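Local coordinates for SusD superfamily protein (PDB 3MCX), which is of unknown function but belongs to the SusD family of outer-membrane proteins and probably helps capture glycans at the cell surface, at residues 211-216 with 364-369. Sequence-based numbering, arbitrary orientation.
Sequences VYLNMG and AEAGLK
L213 reaches across to E365 and A366 and carries its whole side of this buried contact. Both methyls of L213 lie over one face of the E365 carboxylate, in van der Waals contact: CD2 lies 3.7 Å from E365 OE1, and CD1 4.0 Å from E365 CD. The side chains cross at about a right angle. L213 CB already points at the other helix, and CG anti to the backbone N (chi1 -175°) carries the fork on toward E365. CD1 also makes an apolar contact with the methyl of A366, 4.3 Å from its CB.

The polar end of E365 is paired elsewhere. Its extended chain brings OE2 to a salt bridge with R426 and a hydrogen bond from N427; OE1 has a weak, long ion pair with R410. R426 also donates to N214 OD1, so one arginine ties both segments together. Cutting E365 back to an alanine would probably strip R426 of its carboxylate and leave a gap beside the L213 methyls.

The contact joins the C-terminal end of helix 201-214, closed by a Schellman motif at G216, to helix 356-370. Y218 of helix 218-231 touches L213 and K369, while helix 403-414 packs against E365 and L368.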
loop_
_atom_site.group_PDB
_atom_site.type_symbol
_atom_site.label_atom_id
_atom_site.label_comp_id
_atom_site.label_asym_id
_atom_site.label_seq_id
_atom_site.Cartn_x
_atom_site.Cartn_y
_atom_site.Cartn_z
ATOM N N VAL A 211 9.034 5.153 2.047
ATOM C CA VAL A 211 9.729 4.659 3.230
ATOM C C VAL A 211 10.284 5.800 4.102
ATOM O O VAL A 211 10.034 5.869 5.320
ATOM C CB VAL A 211 10.836 3.627 2.835
ATOM C CG1 VAL A 211 11.694 3.240 4.023
ATOM C CG2 VAL A 211 10.202 2.421 2.164
ATOM N N TYR A 212 11.062 6.680 3.483
ATOM C CA TYR A 212 11.662 7.804 4.214
ATOM C C TYR A 212 10.593 8.695 4.856
ATOM O O TYR A 212 10.747 9.168 5.982
ATOM C CB TYR A 212 12.518 8.615 3.264
ATOM C CG TYR A 212 13.889 8.055 2.926
ATOM C CD1 TYR A 212 14.761 7.604 3.917
ATOM C CD2 TYR A 212 14.331 8.018 1.592
ATOM C CE1 TYR A 212 16.045 7.138 3.591
ATOM C CE2 TYR A 212 15.608 7.568 1.271
ATOM C CZ TYR A 212 16.453 7.118 2.258
ATOM O OH TYR A 212 17.727 6.677 1.923
ATOM N N LEU A 213 9.503 8.950 4.146
ATOM C CA LEU A 213 8.437 9.813 4.675
ATOM C C LEU A 213 7.905 9.218 5.993
ATOM O O LEU A 213 7.703 9.935 6.969
ATOM C CB LEU A 213 7.296 9.986 3.639
ATOM C CG LEU A 213 6.172 10.961 4.005
ATOM C CD1 LEU A 213 6.630 12.406 4.291
ATOM C CD2 LEU A 213 5.107 10.910 2.900
ATOM N N ASN A 214 7.699 7.908 6.024
ATOM C CA ASN A 214 7.152 7.216 7.219
ATOM C C ASN A 214 8.209 7.049 8.311
ATOM O O ASN A 214 7.883 6.705 9.442
ATOM C CB ASN A 214 6.491 5.896 6.809
ATOM C CG ASN A 214 5.136 6.122 6.222
ATOM O OD1 ASN A 214 4.208 6.512 6.957
ATOM N ND2 ASN A 214 5.014 5.960 4.893
HETATM N N MSE A 215 9.464 7.357 7.998
HETATM C CA MSE A 215 10.506 7.473 9.028
HETATM C C MSE A 215 10.642 8.900 9.526
HETATM O O MSE A 215 11.468 9.161 10.431
HETATM C CB MSE A 215 11.875 7.127 8.477
HETATM C CG MSE A 215 12.088 5.749 8.117
HETATM SE SE MSE A 215 13.854 5.532 7.317
HETATM C CE MSE A 215 14.809 5.563 8.499
ATOM N N GLY A 216 9.914 9.849 8.933
ATOM C CA GLY A 216 10.091 11.260 9.256
ATOM C C GLY A 216 11.429 11.811 8.761
ATOM O O GLY A 216 11.925 12.813 9.263
ATOM N N ALA A 364 5.300 17.035 -1.541
ATOM C CA ALA A 364 4.631 18.166 -0.933
ATOM C C ALA A 364 4.678 18.081 0.599
ATOM O O ALA A 364 5.018 19.074 1.249
ATOM C CB ALA A 364 3.198 18.270 -1.414
ATOM N N GLU A 365 4.378 16.905 1.127
ATOM C CA GLU A 365 4.347 16.680 2.579
ATOM C C GLU A 365 5.781 16.782 3.158
ATOM O O GLU A 365 5.997 17.461 4.151
ATOM C CB GLU A 365 3.711 15.343 2.921
ATOM C CG GLU A 365 3.536 15.082 4.410
ATOM C CD GLU A 365 2.870 13.764 4.713
ATOM O OE1 GLU A 365 2.285 13.117 3.800
ATOM O OE2 GLU A 365 2.963 13.345 5.901
ATOM N N ALA A 366 6.753 16.144 2.506
ATOM C CA ALA A 366 8.128 16.191 2.984
ATOM C C ALA A 366 8.661 17.621 2.977
ATOM O O ALA A 366 9.368 18.024 3.899
ATOM C CB ALA A 366 9.025 15.276 2.159
ATOM N N GLY A 367 8.310 18.402 1.956
ATOM C CA GLY A 367 8.761 19.778 1.868
ATOM C C GLY A 367 8.201 20.646 2.991
ATOM O O GLY A 367 8.914 21.384 3.665
ATOM N N LEU A 368 6.888 20.559 3.187
ATOM C CA LEU A 368 6.239 21.327 4.231
ATOM C C LEU A 368 6.809 20.960 5.604
ATOM O O LEU A 368 7.127 21.832 6.375
ATOM C CB LEU A 368 4.732 21.129 4.213
ATOM C CG LEU A 368 3.956 22.017 5.188
ATOM C CD1 LEU A 368 4.125 23.486 4.867
ATOM C CD2 LEU A 368 2.498 21.648 5.148
ATOM N N LYS A 369 6.977 19.666 5.859
ATOM C CA LYS A 369 7.487 19.196 7.152
ATOM C C LYS A 369 8.929 19.623 7.405
ATOM O O LYS A 369 9.286 19.992 8.538
ATOM C CB LYS A 369 7.339 17.684 7.280
ATOM C CG LYS A 369 5.898 17.186 7.467
ATOM C CD LYS A 369 5.232 17.678 8.754
ATOM C CE LYS A 369 5.914 17.205 10.022
ATOM N NZ LYS A 369 5.311 17.841 11.250
#